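Local coordinates for pectate lyase (PDB 1RU4), which catalyses the eliminative cleavage of pectate, the polygalacturonate of plant cell walls, and is built as a right-handed parallel beta-helix, at residues Ile60-Gly65 with Asp100-Gln105; Ala92-Ser97 with Tyr108-Thr113. All coordinates share one frame; numbering follows the deposited sequence.

Contact 1: Ile60-Gly65 with Asp100-Gln105; sequences IPYTQG and DSQWVQ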
ATOM      1  N   ILE A  60       6.649  17.483  13.937  1.00  5.93           N
ATOM      2  CA  ILE A  60       8.092  17.419  14.154  1.00  6.78           C
ATOM      3  C   ILE A  60       8.708  18.620  13.435  1.00  6.73           C
ATOM      4  O   ILE A  60       8.539  18.776  12.226  1.00  7.12           O
ATOM      5  CB  ILE A  60       8.715  16.112  13.587  1.00  5.48           C
ATOM      6  CG1 ILE A  60       8.083  14.873  14.235  1.00  6.30           C
ATOM      7  CG2 ILE A  60      10.219  16.096  13.829  1.00  6.88           C
ATOM      8  CD1 ILE A  60       6.769  14.435  13.606  1.00  8.42           C
ATOM      9  N   PRO A  61       9.413  19.494  14.175  1.00  7.45           N
ATOM     10  CA  PRO A  61      10.045  20.683  13.593  1.00  8.17           C
ATOM     11  C   PRO A  61      11.016  20.379  12.456  1.00  8.11           C
ATOM     12  O   PRO A  61      11.731  19.373  12.479  1.00  8.33           O
ATOM     13  CB  PRO A  61      10.776  21.298  14.787  1.00  9.63           C
ATOM     14  CG  PRO A  61       9.917  20.910  15.943  1.00  9.50           C
ATOM     15  CD  PRO A  61       9.616  19.462  15.635  1.00  8.62           C
ATOM     16  N   TYR A  62      11.028  21.264  11.466  1.00  9.05           N
ATOM     17  CA  TYR A  62      11.930  21.164  10.327  1.00  8.77           C
ATOM     18  C   TYR A  62      13.059  22.180  10.461  1.00 10.02           C
ATOM     19  O   TYR A  62      12.840  23.312  10.899  1.00 11.28           O
ATOM     20  CB  TYR A  62      11.154  21.409   9.024  1.00  9.27           C
ATOM     21  CG  TYR A  62      11.987  21.944   7.876  1.00 10.45           C
ATOM     22  CD1 TYR A  62      12.741  21.089   7.076  1.00  9.64           C
ATOM     23  CD2 TYR A  62      12.016  23.311   7.590  1.00  9.72           C
ATOM     24  CE1 TYR A  62      13.505  21.580   6.018  1.00  9.03           C
ATOM     25  CE2 TYR A  62      12.776  23.810   6.539  1.00 10.91           C
ATOM     26  CZ  TYR A  62      13.516  22.939   5.755  1.00 11.07           C
ATOM     27  OH  TYR A  62      14.254  23.428   4.701  1.00 13.57           O
ATOM     28  N   THR A  63      14.265  21.757  10.095  1.00  9.65           N
ATOM     29  CA  THR A  63      15.435  22.629  10.060  1.00 11.51           C
ATOM     30  C   THR A  63      16.135  22.369   8.729  1.00 11.09           C
ATOM     31  O   THR A  63      16.481  21.229   8.419  1.00 11.28           O
ATOM     32  CB  THR A  63      16.412  22.333  11.216  1.00 14.11           C
ATOM     33  OG1 THR A  63      15.740  22.505  12.471  1.00 16.68           O
ATOM     34  CG2 THR A  63      17.607  23.280  11.160  1.00 14.10           C
ATOM     35  N   GLN A  64      16.325  23.427   7.943  1.00 11.30           N
ATOM     36  CA  GLN A  64      16.916  23.317   6.609  1.00 12.29           C
ATOM     37  C   GLN A  64      18.229  22.536   6.601  1.00 11.40           C
ATOM     38  O   GLN A  64      19.131  22.805   7.396  1.00 12.62           O
ATOM     39  CB  GLN A  64      17.124  24.718   6.013  1.00 13.65           C
ATOM     40  CG  GLN A  64      17.181  24.781   4.482  1.00 17.49           C
ATOM     41  CD  GLN A  64      18.477  24.248   3.897  1.00 19.66           C
ATOM     42  OE1 GLN A  64      18.469  23.512   2.908  1.00 22.09           O
ATOM     43  NE2 GLN A  64      19.601  24.627   4.497  1.00 19.39           N
ATOM     44  N   GLY A  65      18.308  21.549   5.710  1.00 11.05           N
ATOM     45  CA  GLY A  65      19.517  20.757   5.559  1.00 10.48           C
ATOM     46  C   GLY A  65      19.764  19.697   6.618  1.00  8.92           C
ATOM     47  O   GLY A  65      20.846  19.115   6.664  1.00 10.40           O
ATOM     48  N   ASP A 100       7.895  22.034   0.348  1.00  7.09           N
ATOM     49  CA  ASP A 100       7.710  21.270  -0.884  1.00  8.06           C
ATOM     50  C   ASP A 100       8.979  21.056  -1.713  1.00  9.00           C
ATOM     51  O   ASP A 100       9.165  19.994  -2.303  1.00 10.56           O
ATOM     52  CB  ASP A 100       6.620  21.917  -1.745  1.00  9.48           C
ATOM     53  CG  ASP A 100       5.246  21.868  -1.092  1.00 12.98           C
ATOM     54  OD1 ASP A 100       4.308  22.477  -1.646  1.00 16.52           O
ATOM     55  OD2 ASP A 100       5.097  21.222  -0.033  1.00 14.98           O
ATOM     56  N   SER A 101       9.857  22.053  -1.730  1.00 10.07           N
ATOM     57  CA  SER A 101      11.073  21.993  -2.540  1.00 10.99           C
ATOM     58  C   SER A 101      12.262  21.327  -1.848  1.00 11.14           C
ATOM     59  O   SER A 101      13.263  21.011  -2.494  1.00 11.85           O
ATOM     60  CB  SER A 101      11.471  23.406  -2.976  1.00 12.69           C
ATOM     61  OG  SER A 101      11.747  24.219  -1.848  1.00 17.85           O
ATOM     62  N   GLN A 102      12.148  21.113  -0.541  1.00  8.30           N
ATOM     63  CA  GLN A 102      13.253  20.575   0.247  1.00  8.33           C
ATOM     64  C   GLN A 102      13.180  19.072   0.482  1.00  7.94           C
ATOM     65  O   GLN A 102      12.099  18.494   0.559  1.00  8.41           O
ATOM     66  CB  GLN A 102      13.328  21.292   1.597  1.00 10.71           C
ATOM     67  CG  GLN A 102      13.568  22.792   1.504  1.00 11.91           C
ATOM     68  CD  GLN A 102      14.951  23.138   0.986  1.00 13.24           C
ATOM     69  OE1 GLN A 102      15.953  22.584   1.435  1.00 14.40           O
ATOM     70  NE2 GLN A 102      15.011  24.066   0.038  1.00 18.24           N
ATOM     71  N   TRP A 103      14.351  18.455   0.611  1.00  6.53           N
ATOM     72  CA  TRP A 103      14.468  17.034   0.924  1.00  6.03           C
ATOM     73  C   TRP A 103      15.868  16.760   1.469  1.00  7.16           C
ATOM     74  O   TRP A 103      16.812  17.508   1.190  1.00  6.31           O
ATOM     75  CB  TRP A 103      14.201  16.170  -0.317  1.00  7.79           C
ATOM     76  CG  TRP A 103      15.188  16.386  -1.428  1.00  9.49           C
ATOM     77  CD1 TRP A 103      15.155  17.372  -2.374  1.00 12.18           C
ATOM     78  CD2 TRP A 103      16.372  15.624  -1.683  1.00 11.53           C
ATOM     79  NE1 TRP A 103      16.248  17.274  -3.197  1.00 12.72           N
ATOM     80  CE2 TRP A 103      17.013  16.211  -2.798  1.00 10.45           C
ATOM     81  CE3 TRP A 103      16.956  14.503  -1.080  1.00 10.73           C
ATOM     82  CZ2 TRP A 103      18.213  15.715  -3.319  1.00 12.24           C
ATOM     83  CZ3 TRP A 103      18.150  14.010  -1.599  1.00 12.52           C
ATOM     84  CH2 TRP A 103      18.764  14.618  -2.710  1.00 12.41           C
ATOM     85  N   VAL A 104      15.981  15.710   2.278  1.00  6.32           N
ATOM     86  CA  VAL A 104      17.252  15.304   2.871  1.00  6.06           C
ATOM     87  C   VAL A 104      17.437  13.797   2.700  1.00  6.34           C
ATOM     88  O   VAL A 104      16.561  13.004   3.058  1.00  6.21           O
ATOM     89  CB  VAL A 104      17.325  15.666   4.385  1.00  4.90           C
ATOM     90  CG1 VAL A 104      18.533  14.994   5.040  1.00  6.78           C
ATOM     91  CG2 VAL A 104      17.416  17.176   4.568  1.00  6.07           C
ATOM     92  N   GLN A 105      18.580  13.414   2.135  1.00  6.10           N
ATOM     93  CA  GLN A 105      18.919  12.011   1.921  1.00  5.70           C
ATOM     94  C   GLN A 105      18.791  11.225   3.226  1.00  6.80           C
ATOM     95  O   GLN A 105      19.361  11.604   4.250  1.00  6.12           O
ATOM     96  CB  GLN A 105      20.350  11.898   1.386  1.00  6.23           C
ATOM     97  CG  GLN A 105      20.776  10.483   1.000  1.00  5.33           C
ATOM     98  CD  GLN A 105      20.163  10.021  -0.308  1.00  6.21           C
ATOM     99  OE1 GLN A 105      19.936  10.819  -1.217  1.00  8.50           O
ATOM    100  NE2 GLN A 105      19.903   8.722  -0.414  1.00  8.17           N
TER

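Contact 2: Ala92-Ser97 with Tyr108-Thr113; sequences AVFDFS and YGFYVT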
ATOM      1  N   ALA A  92      -4.052   9.785  13.876  1.00  5.82           N
ATOM      2  CA  ALA A  92      -2.908  10.525  14.403  1.00  4.98           C
ATOM      3  C   ALA A  92      -1.950  10.782  13.244  1.00  5.67           C
ATOM      4  O   ALA A  92      -1.383   9.845  12.671  1.00  5.68           O
ATOM      5  CB  ALA A  92      -2.210   9.736  15.509  1.00  5.43           C
ATOM      6  N   VAL A  93      -1.790  12.053  12.894  1.00  5.05           N
ATOM      7  CA  VAL A  93      -0.953  12.445  11.762  1.00  5.95           C
ATOM      8  C   VAL A  93       0.391  13.005  12.220  1.00  6.10           C
ATOM      9  O   VAL A  93       0.441  13.993  12.951  1.00  7.17           O
ATOM     10  CB  VAL A  93      -1.669  13.506  10.886  1.00  6.03           C
ATOM     11  CG1 VAL A  93      -0.784  13.917   9.716  1.00  7.85           C
ATOM     12  CG2 VAL A  93      -2.999  12.962  10.375  1.00  8.22           C
ATOM     13  N   PHE A  94       1.473  12.350  11.805  1.00  4.97           N
ATOM     14  CA  PHE A  94       2.826  12.817  12.101  1.00  5.66           C
ATOM     15  C   PHE A  94       3.341  13.636  10.923  1.00  5.86           C
ATOM     16  O   PHE A  94       3.594  13.101   9.839  1.00  5.52           O
ATOM     17  CB  PHE A  94       3.757  11.634  12.390  1.00  6.01           C
ATOM     18  CG  PHE A  94       3.461  10.940  13.693  1.00  6.62           C
ATOM     19  CD1 PHE A  94       2.324  10.151  13.834  1.00  7.29           C
ATOM     20  CD2 PHE A  94       4.312  11.093  14.786  1.00  7.23           C
ATOM     21  CE1 PHE A  94       2.034   9.526  15.045  1.00  6.75           C
ATOM     22  CE2 PHE A  94       4.031  10.471  16.003  1.00  7.17           C
ATOM     23  CZ  PHE A  94       2.888   9.685  16.132  1.00  8.16           C
ATOM     24  N   ASP A  95       3.461  14.944  11.145  1.00  4.75           N
ATOM     25  CA  ASP A  95       3.867  15.895  10.116  1.00  5.36           C
ATOM     26  C   ASP A  95       5.327  16.289  10.320  1.00  5.73           C
ATOM     27  O   ASP A  95       5.664  16.965  11.291  1.00  6.54           O
ATOM     28  CB  ASP A  95       2.964  17.135  10.201  1.00  5.45           C
ATOM     29  CG  ASP A  95       3.213  18.138   9.086  1.00  7.58           C
ATOM     30  OD1 ASP A  95       4.077  17.904   8.220  1.00  7.09           O
ATOM     31  OD2 ASP A  95       2.517  19.175   9.079  1.00 10.68           O
ATOM     32  N   PHE A  96       6.182  15.875   9.387  1.00  5.59           N
ATOM     33  CA  PHE A  96       7.613  16.152   9.480  1.00  5.31           C
ATOM     34  C   PHE A  96       8.051  17.503   8.914  1.00  5.66           C
ATOM     35  O   PHE A  96       9.244  17.806   8.840  1.00  5.72           O
ATOM     36  CB  PHE A  96       8.417  14.982   8.909  1.00  5.68           C
ATOM     37  CG  PHE A  96       8.378  13.757   9.783  1.00  5.26           C
ATOM     38  CD1 PHE A  96       7.297  12.878   9.732  1.00  4.75           C
ATOM     39  CD2 PHE A  96       9.402  13.507  10.696  1.00  5.33           C
ATOM     40  CE1 PHE A  96       7.234  11.773  10.581  1.00  5.01           C
ATOM     41  CE2 PHE A  96       9.348  12.406  11.548  1.00  5.07           C
ATOM     42  CZ  PHE A  96       8.261  11.538  11.491  1.00  5.09           C
ATOM     43  N   SER A  97       7.066  18.295   8.496  1.00  5.44           N
ATOM     44  CA  SER A  97       7.242  19.714   8.176  1.00  6.10           C
ATOM     45  C   SER A  97       8.164  20.166   7.040  1.00  6.77           C
ATOM     46  O   SER A  97       8.485  21.354   6.954  1.00  6.90           O
ATOM     47  CB  SER A  97       7.632  20.469   9.453  1.00  7.94           C
ATOM     48  OG  SER A  97       6.723  20.201  10.508  1.00  7.76           O
ATOM     49  N   TYR A 108      13.977   9.794   6.547  1.00  5.40           N
ATOM     50  CA  TYR A 108      12.688   9.114   6.547  1.00  5.21           C
ATOM     51  C   TYR A 108      11.812   9.733   7.632  1.00  5.25           C
ATOM     52  O   TYR A 108      12.305  10.464   8.494  1.00  4.97           O
ATOM     53  CB  TYR A 108      12.877   7.625   6.856  1.00  4.99           C
ATOM     54  CG  TYR A 108      14.052   6.982   6.157  1.00  5.04           C
ATOM     55  CD1 TYR A 108      15.044   6.326   6.885  1.00  5.47           C
ATOM     56  CD2 TYR A 108      14.180   7.037   4.770  1.00  5.81           C
ATOM     57  CE1 TYR A 108      16.134   5.741   6.252  1.00  6.96           C
ATOM     58  CE2 TYR A 108      15.271   6.453   4.123  1.00  6.17           C
ATOM     59  CZ  TYR A 108      16.242   5.808   4.874  1.00  5.68           C
ATOM     60  OH  TYR A 108      17.324   5.224   4.250  1.00  7.78           O
ATOM     61  N   GLY A 109      10.511   9.474   7.562  1.00  4.00           N
ATOM     62  CA  GLY A 109       9.623   9.884   8.635  1.00  3.69           C
ATOM     63  C   GLY A 109       9.807   8.882   9.762  1.00  4.76           C
ATOM     64  O   GLY A 109      10.395   9.196  10.804  1.00  5.43           O
ATOM     65  N   PHE A 110       9.312   7.666   9.541  1.00  4.77           N
ATOM     66  CA  PHE A 110       9.492   6.556  10.479  1.00  5.60           C
ATOM     67  C   PHE A 110      10.571   5.614   9.938  1.00  5.67           C
ATOM     68  O   PHE A 110      10.423   5.059   8.852  1.00  8.18           O
ATOM     69  CB  PHE A 110       8.195   5.749  10.639  1.00  5.91           C
ATOM     70  CG  PHE A 110       7.116   6.439  11.438  1.00  5.36           C
ATOM     71  CD1 PHE A 110       7.278   7.737  11.918  1.00  5.26           C
ATOM     72  CD2 PHE A 110       5.924   5.772  11.708  1.00  7.22           C
ATOM     73  CE1 PHE A 110       6.266   8.356  12.655  1.00  4.93           C
ATOM     74  CE2 PHE A 110       4.908   6.380  12.443  1.00  7.45           C
ATOM     75  CZ  PHE A 110       5.078   7.676  12.918  1.00  5.55           C
ATOM     76  N   TYR A 111      11.656   5.444  10.688  1.00  5.53           N
ATOM     77  CA  TYR A 111      12.709   4.504  10.311  1.00  5.71           C
ATOM     78  C   TYR A 111      12.565   3.301  11.242  1.00  5.77           C
ATOM     79  O   TYR A 111      12.929   3.366  12.417  1.00  6.28           O
ATOM     80  CB  TYR A 111      14.086   5.162  10.472  1.00  5.85           C
ATOM     81  CG  TYR A 111      15.278   4.333  10.024  1.00  7.30           C
ATOM     82  CD1 TYR A 111      16.524   4.511  10.622  1.00  9.27           C
ATOM     83  CD2 TYR A 111      15.173   3.399   8.990  1.00  7.83           C
ATOM     84  CE1 TYR A 111      17.639   3.788  10.203  1.00 10.26           C
ATOM     85  CE2 TYR A 111      16.289   2.666   8.562  1.00  9.34           C
ATOM     86  CZ  TYR A 111      17.517   2.870   9.176  1.00  9.97           C
ATOM     87  OH  TYR A 111      18.628   2.163   8.768  1.00 11.94           O
ATOM     88  N   VAL A 112      11.980   2.225  10.724  1.00  5.67           N
ATOM     89  CA  VAL A 112      11.696   1.043  11.535  1.00  6.24           C
ATOM     90  C   VAL A 112      12.768  -0.031  11.376  1.00  6.74           C
ATOM     91  O   VAL A 112      12.776  -0.779  10.399  1.00  6.75           O
ATOM     92  CB  VAL A 112      10.298   0.458  11.195  1.00  7.08           C
ATOM     93  CG1 VAL A 112       9.953  -0.693  12.132  1.00  8.14           C
ATOM     94  CG2 VAL A 112       9.234   1.548  11.287  1.00  7.67           C
ATOM     95  N   THR A 113      13.683  -0.089  12.342  1.00  6.26           N
ATOM     96  CA  THR A 113      14.770  -1.066  12.317  1.00  7.32           C
ATOM     97  C   THR A 113      14.486  -2.246  13.239  1.00  7.30           C
ATOM     98  O   THR A 113      15.072  -3.320  13.083  1.00  8.55           O
ATOM     99  CB  THR A 113      16.115  -0.428  12.725  1.00  8.66           C
ATOM    100  OG1 THR A 113      16.049   0.008  14.089  1.00  9.78           O
ATOM    101  CG2 THR A 113      16.428   0.761  11.838  1.00  9.03           C
TER

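Contact 1: Ile60-Gly65 with Asp100-Gln105
Q102 is the first residue of 100-105 to touch the other loop, and it makes the broadest contact. Its CB points toward 60-65. A chi1 of -61° puts CG anti to the carbonyl carbon, near the phenol oxygen of Y62; the bend at chi2 then carries the amide on toward Q64. Y62 OH lies 3.3 Å from Q102 CG, and the two side chains cross at about a right angle. The tyrosine meets the methylene rather than the amide as its nearest neighbour; the ring and amide planes are 55° apart. The amide end of Q102 also closely approaches that of Q64, the two planes being nearly perpendicular at 81°. V104 points its CB toward 60-65 as well. Its CG2, anti to the carbonyl carbon, rests on the backbone of G65, 4.0 Å from G65 C. G65 has a positive phi, a conformation that favours glycine. Outside the pair, the Y62 ring meets F98 edge-to-face and also touches P99, while V104 bonds through its backbone to G128. The contact joins two surface loops of the beta-helix, one after strand 56-59 and the other after strand 92-95. It buries 181 Å². The chemistry is thus mixed: a tyrosine tip on a methylene, two amides meeting almost at right angles, and a valine methyl on bare backbone. This is consistent with a modest association at the protein surface, in which the two amides may add a polar share.

Contact 2: Ala92-Ser97 with Tyr108-Thr113
F110 drives the edge of its ring into the face of F94. This is a T-shaped pair, with centroids 5.2 Å apart and planes at 76°. F110 CZ leads, 3.7 Å from F94 CG. The CB of F110 does not aim at 92-97, but chi1 of -73° sets CG beside the backbone N and the ring reaches across. The F96 ring lies next to it and takes G109 over one face. G109 CA makes a CH-pi contact 3.6 Å from the ring centroid. F96 CZ also sits 3.2 Å from G109 O. At this same CZ, the edge of F96 meets the edge of F110 at CE1. All four touching residues are buried. F38, Y58 and F72 extend the aromatic cluster inside the beta-helix. The other side of strand 92-95 is more open and polar. There D95 OD1 accepts from S97 N at 3.0 Å, forming an Asx turn at the strand end, and it also forms a salt bridge with R126. Across the segments there is no hydrogen bond. Cohesion between these two walls of the helix therefore comes from ring stacking and CH-pi contact in an apolar interior.

How the contacts relate
The two contacts have centres about 13 Å apart, and their segments alternate along the chain: 60-65, 92-97, 100-105, 108-113. Contact 2 is buried and joins strand 92-95 to strand 110-112, which belong to different sheets of the right-handed beta-helix. Contact 1 lies on the surface, farther from the centre of the chain, between loops that leave strands 56-59 and 92-95. Those two strands pair in parallel. The contacts touch at I60, whose N lies 2.9 Å from D95 O, a probable hydrogen bond, and I60 packs on F96. Contact 2 thus packs two walls of one coil across the interior, while contact 1 links loops of neighbouring coils outside it.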